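Side-chain contacts in uncharacterized protein DUF1234 (Pectobacterium atrosepticum SCRI1043, PDB 3BDV), which is of uncharacterized function but has an alpha/beta-hydrolase fold, binds calcium in the crystal and probably acts as a serine hydrolase: residues Asp30-His33 with Glu39-Phe42; Pro75-Gly80 with Lys178-Phe183; Met139-Ala144 with Ser153-Val158. One frame throughout, in Å; residues are numbered along the deposited sequence. Where two conformers were deposited one is given.

Contact 1. Residues Asp30-His33 with Glu39-Phe42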
loop_
_atom_site.group_PDB
_atom_site.type_symbol
_atom_site.label_atom_id
_atom_site.label_comp_id
_atom_site.label_asym_id
_atom_site.label_seq_id
_atom_site.Cartn_x
_atom_site.Cartn_y
_atom_site.Cartn_z
ATOM N N ASP A 30 -13.445 3.047 3.309
ATOM C CA ASP A 30 -14.482 3.449 4.236
ATOM C C ASP A 30 -14.012 3.376 5.705
ATOM O O ASP A 30 -12.873 3.023 6.016
ATOM C CB ASP A 30 -15.756 2.626 3.981
ATOM C CG ASP A 30 -15.575 1.132 4.277
ATOM O OD1 ASP A 30 -14.616 0.774 4.964
ATOM O OD2 ASP A 30 -16.407 0.314 3.826
ATOM N N ASP A 31 -14.895 3.740 6.614
ATOM C CA ASP A 31 -14.497 3.923 7.997
ATOM C C ASP A 31 -13.964 2.687 8.672
ATOM O O ASP A 31 -13.129 2.807 9.561
ATOM C CB ASP A 31 -15.644 4.511 8.824
ATOM C CG ASP A 31 -15.670 6.020 8.770
ATOM O OD1 ASP A 31 -14.611 6.617 8.468
ATOM O OD2 ASP A 31 -16.738 6.621 9.028
ATOM N N GLU A 32 -14.427 1.511 8.256
ATOM C CA GLU A 32 -14.005 0.253 8.877
ATOM C C GLU A 32 -12.881 -0.455 8.162
ATOM O O GLU A 32 -12.445 -1.508 8.599
ATOM C CB GLU A 32 -15.173 -0.690 9.045
ATOM C CG GLU A 32 -15.992 -0.411 10.360
ATOM C CD GLU A 32 -15.126 -0.441 11.655
ATOM O OE1 GLU A 32 -14.310 -1.385 11.866
ATOM O OE2 GLU A 32 -15.270 0.507 12.469
ATOM N N HIS A 33 -12.433 0.130 7.056
ATOM C CA HIS A 33 -11.320 -0.383 6.282
ATOM C C HIS A 33 -10.028 -0.165 7.064
ATOM O O HIS A 33 -9.875 0.835 7.775
ATOM C CB HIS A 33 -11.281 0.385 4.956
ATOM C CG HIS A 33 -10.366 -0.172 3.924
ATOM N ND1 HIS A 33 -9.005 0.077 3.909
ATOM C CD2 HIS A 33 -10.637 -0.841 2.780
ATOM C CE1 HIS A 33 -8.479 -0.485 2.836
ATOM N NE2 HIS A 33 -9.447 -1.052 2.138
ATOM N N GLU A 39 -5.211 5.183 9.945
ATOM C CA GLU A 39 -5.246 6.641 9.985
ATOM C C GLU A 39 -5.680 7.146 11.349
ATOM O O GLU A 39 -5.092 8.073 11.866
ATOM C CB GLU A 39 -6.183 7.143 8.923
ATOM C CG GLU A 39 -6.122 8.622 8.735
ATOM C CD GLU A 39 -7.087 9.088 7.683
ATOM O OE1 GLU A 39 -8.123 8.389 7.420
ATOM O OE2 GLU A 39 -6.801 10.174 7.149
ATOM N N ARG A 40 -6.740 6.569 11.915
ATOM C CA ARG A 40 -7.158 6.923 13.277
ATOM C C ARG A 40 -6.097 6.560 14.330
ATOM O O ARG A 40 -5.890 7.292 15.296
ATOM C CB ARG A 40 -8.478 6.246 13.676
ATOM C CG ARG A 40 -9.693 6.677 12.894
ATOM C CD ARG A 40 -10.971 6.155 13.525
ATOM N NE ARG A 40 -11.142 4.704 13.352
ATOM C CZ ARG A 40 -11.616 4.133 12.240
ATOM N NH1 ARG A 40 -11.972 4.854 11.185
ATOM N NH2 ARG A 40 -11.766 2.835 12.211
ATOM N N ARG A 41 -5.440 5.416 14.156
ATOM C CA ARG A 41 -4.437 4.962 15.121
ATOM C C ARG A 41 -3.129 5.790 15.111
ATOM O O ARG A 41 -2.511 6.012 16.180
ATOM C CB ARG A 41 -4.181 3.471 14.864
ATOM C CG ARG A 41 -3.354 2.800 15.875
ATOM C CD ARG A 41 -3.307 1.356 15.594
ATOM N NE ARG A 41 -2.444 0.630 16.525
ATOM C CZ ARG A 41 -2.579 -0.658 16.808
ATOM N NH1 ARG A 41 -3.570 -1.354 16.289
ATOM N NH2 ARG A 41 -1.740 -1.249 17.640
ATOM N N PHE A 42 -2.778 6.327 13.934
ATOM C CA PHE A 42 -1.536 7.052 13.687
ATOM C C PHE A 42 -1.870 8.359 12.949
ATOM O O PHE A 42 -1.758 8.458 11.717
ATOM C CB PHE A 42 -0.590 6.198 12.849
ATOM C CG PHE A 42 -0.230 4.894 13.505
ATOM C CD1 PHE A 42 0.611 4.861 14.595
ATOM C CD2 PHE A 42 -0.797 3.723 13.084
ATOM C CE1 PHE A 42 0.912 3.660 15.250
ATOM C CE2 PHE A 42 -0.493 2.520 13.714
ATOM C CZ PHE A 42 0.341 2.492 14.810
HETATM O O HOH W 1 -12.017 7.385 10.288
#
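Arg40, reaching from the last turn of helix 34-41, takes hold of the backbone carbonyl of Asp31 with the end of its guanidinium group. Both terminal nitrogens donate to the one oxygen: Arg40 NH1, 2.9 Å from Asp31 O, meets a lone pair in the plane of the carbonyl, while Arg40 NH2, at 3.0 Å, lies almost straight beyond the C=O bond. The oxygen sits at the edge of the guanidinium, in its plane, and the N-H...O angles of 148° and 142° are the bent ones expected when two donors share one acceptor. A bend at chi3 brings the Arg40 chain there. Asp31 O belongs to a type I beta turn, Asp30 to His33, that leads straight into the helix, for which His33 is the N-cap. A water accepts from Arg40 NH1 at 2.7 Å and donates to Asp31 OD1 at 3.3 Å. Charge probably adds a looser attraction, although neither carboxylate forms a salt bridge with Arg40: Asp31 OD1 stands 4.2 Å from Arg40 NH1, the carboxylate turned 83° from the guanidinium plane. Glu32 OE2 also lies 4.2 Å from Arg40 NH2 but well out of that plane, and Glu32 OE1 is hydrogen-bonded to His37.

Contact 2. Residues Pro75-Gly80 with Lys178-Phe183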
loop_
_atom_site.group_PDB
_atom_site.type_symbol
_atom_site.label_atom_id
_atom_site.label_comp_id
_atom_site.label_asym_id
_atom_site.label_seq_id
_atom_site.Cartn_x
_atom_site.Cartn_y
_atom_site.Cartn_z
ATOM N N PRO A 75 11.421 10.754 3.495
ATOM C CA PRO A 75 11.131 9.675 2.563
ATOM C C PRO A 75 9.821 8.997 2.946
ATOM O O PRO A 75 9.524 8.867 4.144
ATOM C CB PRO A 75 12.291 8.727 2.750
ATOM C CG PRO A 75 13.355 9.541 3.376
ATOM C CD PRO A 75 12.630 10.473 4.271
ATOM N N VAL A 76 9.082 8.526 1.932
ATOM C CA VAL A 76 7.743 8.041 2.099
ATOM C C VAL A 76 7.687 6.529 1.880
ATOM O O VAL A 76 8.432 5.982 1.071
ATOM C CB VAL A 76 6.788 8.740 1.127
ATOM C CG1 VAL A 76 5.534 7.964 0.934
ATOM C CG2 VAL A 76 6.479 10.143 1.619
ATOM N N ILE A 77 6.809 5.876 2.620
ATOM C CA ILE A 77 6.364 4.525 2.256
ATOM C C ILE A 77 4.944 4.618 1.754
ATOM O O ILE A 77 4.067 5.081 2.486
ATOM C CB ILE A 77 6.437 3.536 3.445
ATOM C CG1 ILE A 77 7.895 3.368 3.893
ATOM C CG2 ILE A 77 5.842 2.200 3.034
ATOM C CD1 ILE A 77 8.118 2.562 5.167
ATOM N N LEU A 78 4.723 4.243 0.492
ATOM C CA LEU A 78 3.343 4.233 -0.070
ATOM C C LEU A 78 2.646 2.963 0.367
ATOM O O LEU A 78 3.180 1.885 0.195
ATOM C CB LEU A 78 3.387 4.284 -1.591
ATOM C CG LEU A 78 3.946 5.578 -2.209
ATOM C CD1 LEU A 78 3.928 5.445 -3.724
ATOM C CD2 LEU A 78 3.188 6.816 -1.713
ATOM N N ILE A 79 1.464 3.078 0.951
ATOM C CA ILE A 79 0.744 1.869 1.463
ATOM C C ILE A 79 -0.563 1.849 0.651
ATOM O O ILE A 79 -1.525 2.620 0.891
ATOM C CB ILE A 79 0.485 1.929 2.966
ATOM C CG1 ILE A 79 1.769 2.049 3.793
ATOM C CG2 ILE A 79 -0.369 0.720 3.414
ATOM C CD1 ILE A 79 1.567 2.342 5.280
ATOM N N GLY A 80 -0.574 0.994 -0.368
ATOM C CA GLY A 80 -1.661 0.948 -1.319
ATOM C C GLY A 80 -2.632 -0.220 -1.178
ATOM O O GLY A 80 -2.227 -1.298 -0.802
ATOM N N LYS A 178 2.188 -5.042 12.060
ATOM C CA LYS A 178 3.410 -5.779 12.452
ATOM C C LYS A 178 4.393 -5.921 11.293
ATOM O O LYS A 178 5.550 -5.592 11.423
ATOM C CB LYS A 178 3.058 -7.154 13.042
ATOM C CG LYS A 178 4.271 -7.999 13.481
ATOM C CD LYS A 178 3.939 -9.452 13.917
ATOM C CE LYS A 178 4.100 -10.468 12.743
ATOM N NZ LYS A 178 5.503 -10.930 12.383
ATOM N N ARG A 179 3.937 -6.439 10.154
ATOM C CA ARG A 179 4.810 -6.524 8.987
ATOM C C ARG A 179 5.349 -5.192 8.513
ATOM O O ARG A 179 6.502 -5.096 8.091
ATOM C CB ARG A 179 4.077 -7.242 7.842
ATOM C CG ARG A 179 3.750 -8.623 8.183
ATOM C CD ARG A 179 4.992 -9.412 8.532
ATOM N NE ARG A 179 5.954 -9.433 7.436
ATOM C CZ ARG A 179 6.089 -10.417 6.548
ATOM N NH1 ARG A 179 5.347 -11.509 6.622
ATOM N NH2 ARG A 179 7.044 -10.323 5.613
ATOM N N LEU A 180 4.518 -4.167 8.519
ATOM C CA LEU A 180 4.957 -2.861 8.153
ATOM C C LEU A 180 6.093 -2.371 9.057
ATOM O O LEU A 180 7.031 -1.757 8.611
ATOM C CB LEU A 180 3.790 -1.893 8.265
ATOM C CG LEU A 180 4.082 -0.414 7.957
ATOM C CD1 LEU A 180 4.699 -0.186 6.544
ATOM C CD2 LEU A 180 2.840 0.380 8.174
ATOM N N ALA A 181 5.976 -2.620 10.346
ATOM C CA ALA A 181 6.999 -2.230 11.280
ATOM C C ALA A 181 8.335 -2.891 10.958
ATOM O O ALA A 181 9.366 -2.229 10.868
ATOM C CB ALA A 181 6.506 -2.584 12.743
ATOM N N GLU A 182 8.294 -4.191 10.722
ATOM C CA GLU A 182 9.456 -5.003 10.390
ATOM C C GLU A 182 10.186 -4.475 9.171
ATOM O O GLU A 182 11.416 -4.323 9.171
ATOM C CB GLU A 182 9.025 -6.448 10.174
ATOM C CG GLU A 182 8.511 -7.107 11.474
ATOM C CD GLU A 182 7.846 -8.433 11.294
ATOM O OE1 GLU A 182 7.805 -8.892 10.153
ATOM O OE2 GLU A 182 7.358 -9.000 12.296
ATOM N N PHE A 183 9.392 -4.236 8.125
ATOM C CA PHE A 183 9.843 -3.741 6.804
ATOM C C PHE A 183 10.375 -2.342 6.869
ATOM O O PHE A 183 11.448 -2.061 6.346
ATOM C CB PHE A 183 8.614 -3.829 5.882
ATOM C CG PHE A 183 8.780 -3.234 4.504
ATOM C CD1 PHE A 183 9.635 -3.813 3.587
ATOM C CD2 PHE A 183 7.997 -2.167 4.103
ATOM C CE1 PHE A 183 9.710 -3.300 2.292
ATOM C CE2 PHE A 183 8.074 -1.636 2.831
ATOM C CZ PHE A 183 8.905 -2.170 1.930
#
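Ile77, on strand 76-80, points its side chain at helix 178-183 and meets two residues there through its CG2 methyl. Ile77 CG2 lies 4.4 Å from Leu180 CD1, and also 4.4 Å from Phe183 CE2, where it comes up to the edge of the phenyl ring, near its plane; Leu129 of strand 128-132 touches the same phenylalanine. Two residues on, Ile79 points the same way and makes the tighter contact. It and Leu180 reach toward each other tip to tip, with Ile79 CD1 3.7 Å from Leu180 CD2. Leu180 carries its CG anti to the backbone N (chi1 178°), which extends the isobutyl group from the helix and lets its two methyls divide the work, CD1 serving Ile77 and CD2 serving Ile79. Met20 and Met103, from the strands flanking 76-81, also touch Leu180. All four side chains are buried and apolar, and no hydrogen bond crosses the interface. The strand and helix axes approach to 11.8 Å and run nearly antiparallel, at 153°. This is a helix laid over the central parallel sheet of an alpha/beta-hydrolase fold, packed on a strand that leads through Gly80 into what is consistent with the GxSxG nucleophile elbow of this fold.

Contact 3. Residues Met139-Ala144 with Ser153-Val158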
loop_
_atom_site.group_PDB
_atom_site.type_symbol
_atom_site.label_atom_id
_atom_site.label_comp_id
_atom_site.label_asym_id
_atom_site.label_seq_id
_atom_site.Cartn_x
_atom_site.Cartn_y
_atom_site.Cartn_z
HETATM N N MSE A 139 -7.697 -10.388 -8.042
HETATM C CA MSE A 139 -6.360 -10.923 -8.269
HETATM C C MSE A 139 -6.229 -12.353 -7.780
HETATM O O MSE A 139 -6.417 -12.621 -6.601
HETATM C CB MSE A 139 -5.305 -10.009 -7.603
HETATM C CG MSE A 139 -3.856 -10.458 -7.747
HETATM SE SE MSE A 139 -3.069 -10.201 -9.458
HETATM C CE MSE A 139 -2.225 -8.433 -9.195
ATOM N N SER A 140 -5.957 -13.289 -8.688
ATOM C CA SER A 140 -5.761 -14.695 -8.250
ATOM C C SER A 140 -4.445 -14.769 -7.514
ATOM O O SER A 140 -3.527 -13.975 -7.767
ATOM C CB SER A 140 -5.728 -15.711 -9.407
ATOM O OG SER A 140 -4.612 -15.555 -10.252
ATOM N N PHE A 141 -4.331 -15.731 -6.614
ATOM C CA PHE A 141 -3.070 -15.885 -5.891
ATOM C C PHE A 141 -1.885 -16.195 -6.804
ATOM O O PHE A 141 -0.783 -15.657 -6.626
ATOM C CB PHE A 141 -3.195 -16.939 -4.793
ATOM C CG PHE A 141 -1.973 -17.023 -3.950
ATOM C CD1 PHE A 141 -1.729 -16.049 -3.008
ATOM C CD2 PHE A 141 -1.036 -18.024 -4.148
ATOM C CE1 PHE A 141 -0.559 -16.082 -2.230
ATOM C CE2 PHE A 141 0.128 -18.067 -3.398
ATOM C CZ PHE A 141 0.369 -17.095 -2.444
ATOM N N THR A 142 -2.084 -17.032 -7.819
ATOM C CA THR A 142 -0.956 -17.392 -8.672
ATOM C C THR A 142 -0.507 -16.177 -9.468
ATOM O O THR A 142 0.688 -16.013 -9.693
ATOM C CB THR A 142 -1.225 -18.660 -9.514
ATOM O OG1 THR A 142 -2.340 -18.441 -10.351
ATOM C CG2 THR A 142 -1.520 -19.852 -8.597
ATOM N N ARG A 143 -1.440 -15.301 -9.843
ATOM C CA ARG A 143 -1.057 -14.079 -10.536
ATOM C C ARG A 143 -0.400 -13.086 -9.610
ATOM O O ARG A 143 0.478 -12.326 -10.049
ATOM C CB ARG A 143 -2.235 -13.423 -11.271
ATOM C CG ARG A 143 -2.632 -14.167 -12.499
ATOM C CD ARG A 143 -1.623 -14.112 -13.603
ATOM N NE ARG A 143 -1.543 -12.779 -14.185
ATOM C CZ ARG A 143 -0.785 -12.440 -15.212
ATOM N NH1 ARG A 143 0.033 -13.309 -15.736
ATOM N NH2 ARG A 143 -0.839 -11.192 -15.695
ATOM N N ALA A 144 -0.834 -13.057 -8.353
ATOM C CA ALA A 144 -0.129 -12.259 -7.323
ATOM C C ALA A 144 1.329 -12.707 -7.240
ATOM O O ALA A 144 2.247 -11.848 -7.254
ATOM C CB ALA A 144 -0.795 -12.385 -5.941
ATOM N N SER A 153 9.225 -8.130 -5.377
ATOM C CA SER A 153 8.604 -7.867 -4.110
ATOM C C SER A 153 8.549 -9.138 -3.289
ATOM O O SER A 153 8.375 -10.219 -3.828
ATOM C CB SER A 153 7.172 -7.387 -4.388
ATOM O OG SER A 153 6.403 -7.269 -3.207
ATOM N N GLU A 154 8.622 -9.002 -1.958
ATOM C CA GLU A 154 8.327 -10.092 -1.063
ATOM C C GLU A 154 6.826 -10.346 -1.174
ATOM O O GLU A 154 6.059 -9.382 -1.301
ATOM C CB GLU A 154 8.608 -9.690 0.383
ATOM C CG GLU A 154 9.247 -10.727 1.210
ATOM C CD GLU A 154 9.556 -10.246 2.630
ATOM O OE1 GLU A 154 10.082 -9.128 2.790
ATOM O OE2 GLU A 154 9.260 -10.994 3.563
ATOM N N LEU A 155 6.419 -11.602 -1.102
ATOM C CA LEU A 155 5.017 -11.983 -1.243
ATOM C C LEU A 155 4.516 -12.621 0.027
ATOM O O LEU A 155 5.010 -13.655 0.438
ATOM C CB LEU A 155 4.846 -12.944 -2.420
ATOM C CG LEU A 155 3.440 -13.294 -2.941
ATOM C CD1 LEU A 155 2.777 -14.455 -2.068
ATOM C CD2 LEU A 155 2.516 -12.074 -3.053
ATOM N N VAL A 156 3.529 -11.979 0.629
ATOM C CA VAL A 156 2.943 -12.406 1.896
ATOM C C VAL A 156 1.574 -12.946 1.611
ATOM O O VAL A 156 0.694 -12.204 1.191
ATOM C CB VAL A 156 2.864 -11.253 2.903
ATOM C CG1 VAL A 156 2.200 -11.717 4.259
ATOM C CG2 VAL A 156 4.274 -10.685 3.122
ATOM N N ASP A 157 1.462 -14.254 1.755
ATOM C CA ASP A 157 0.190 -15.003 1.625
ATOM C C ASP A 157 -0.648 -14.870 2.906
ATOM O O ASP A 157 -0.263 -15.367 3.944
ATOM C CB ASP A 157 0.561 -16.462 1.324
ATOM C CG ASP A 157 -0.627 -17.361 1.106
ATOM O OD1 ASP A 157 -1.768 -16.965 1.414
ATOM O OD2 ASP A 157 -0.396 -18.475 0.588
ATOM N N VAL A 158 -1.780 -14.158 2.808
ATOM C CA VAL A 158 -2.694 -13.894 3.922
ATOM C C VAL A 158 -3.886 -14.866 3.901
ATOM O O VAL A 158 -4.875 -14.661 4.594
ATOM C CB VAL A 158 -3.138 -12.396 3.997
ATOM C CG1 VAL A 158 -1.911 -11.502 4.274
ATOM C CG2 VAL A 158 -3.864 -11.974 2.716
#
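This is a partly buried helix-to-strand contact inside a beta-alpha-beta unit, in which the first turn of helix 141-151 leans on strand 154-157 at the border of the sheet. Phe141 carries most of it. With chi1 at -174° the ring swings out opposite the backbone N, over to the strand, where Phe141 CZ packs 3.6 Å from Leu155 CD1. Asp157 comes across the same end of the ring: its side chain meets that of Phe141 at about a right angle, the carboxylate plane is tilted 38° from the ring plane, and Asp157 OD2 stands 3.4 Å from Phe141 CZ. The carboxylate has polar partners of its own, OD1 accepting from Gly159 N and OD2 hydrogen-bonded to His134 NE2; the His134 ring also stacks on Phe141. One turn further along the helix, Ala144 CB lies 4.4 Å from the other methyl, Leu155 CD2. Ser140 caps the helix start, its OG accepting from Arg143 N at 3.2 Å with an N-H...O angle of 152°. Beyond the two segments, Leu155 and Ala144 both rest on Ala132 of strand 128-132, the sheet neighbour of 154-157, while Val156 points away from helix 141-151 and touches Tyr175 and Arg179 of helix 174-185.

Contact 1 closes before contact 2 opens, and contact 3 lies within the long loop that contact 2 closes. Contact 2 is the buried one, its centre about 8 Å from the centre of the chain; the centres of contacts 1 and 3 each lie about 14 Å from it and about 24 Å apart. Contacts 2 and 3, centres about 17 Å apart, share the parallel sheet and meet where Arg179 NH2 packs 3.7 Å from Val156 CG2; the given conformer of Glu154 adds a salt bridge to Arg179. Contact 1, its centre about 16 Å from that of contact 2, touches neither, but Arg41 and Phe42 pack on Leu177. Helix 174-185 thus links sheet interior, border strand and helix 34-41 in one alpha/beta-hydrolase fold.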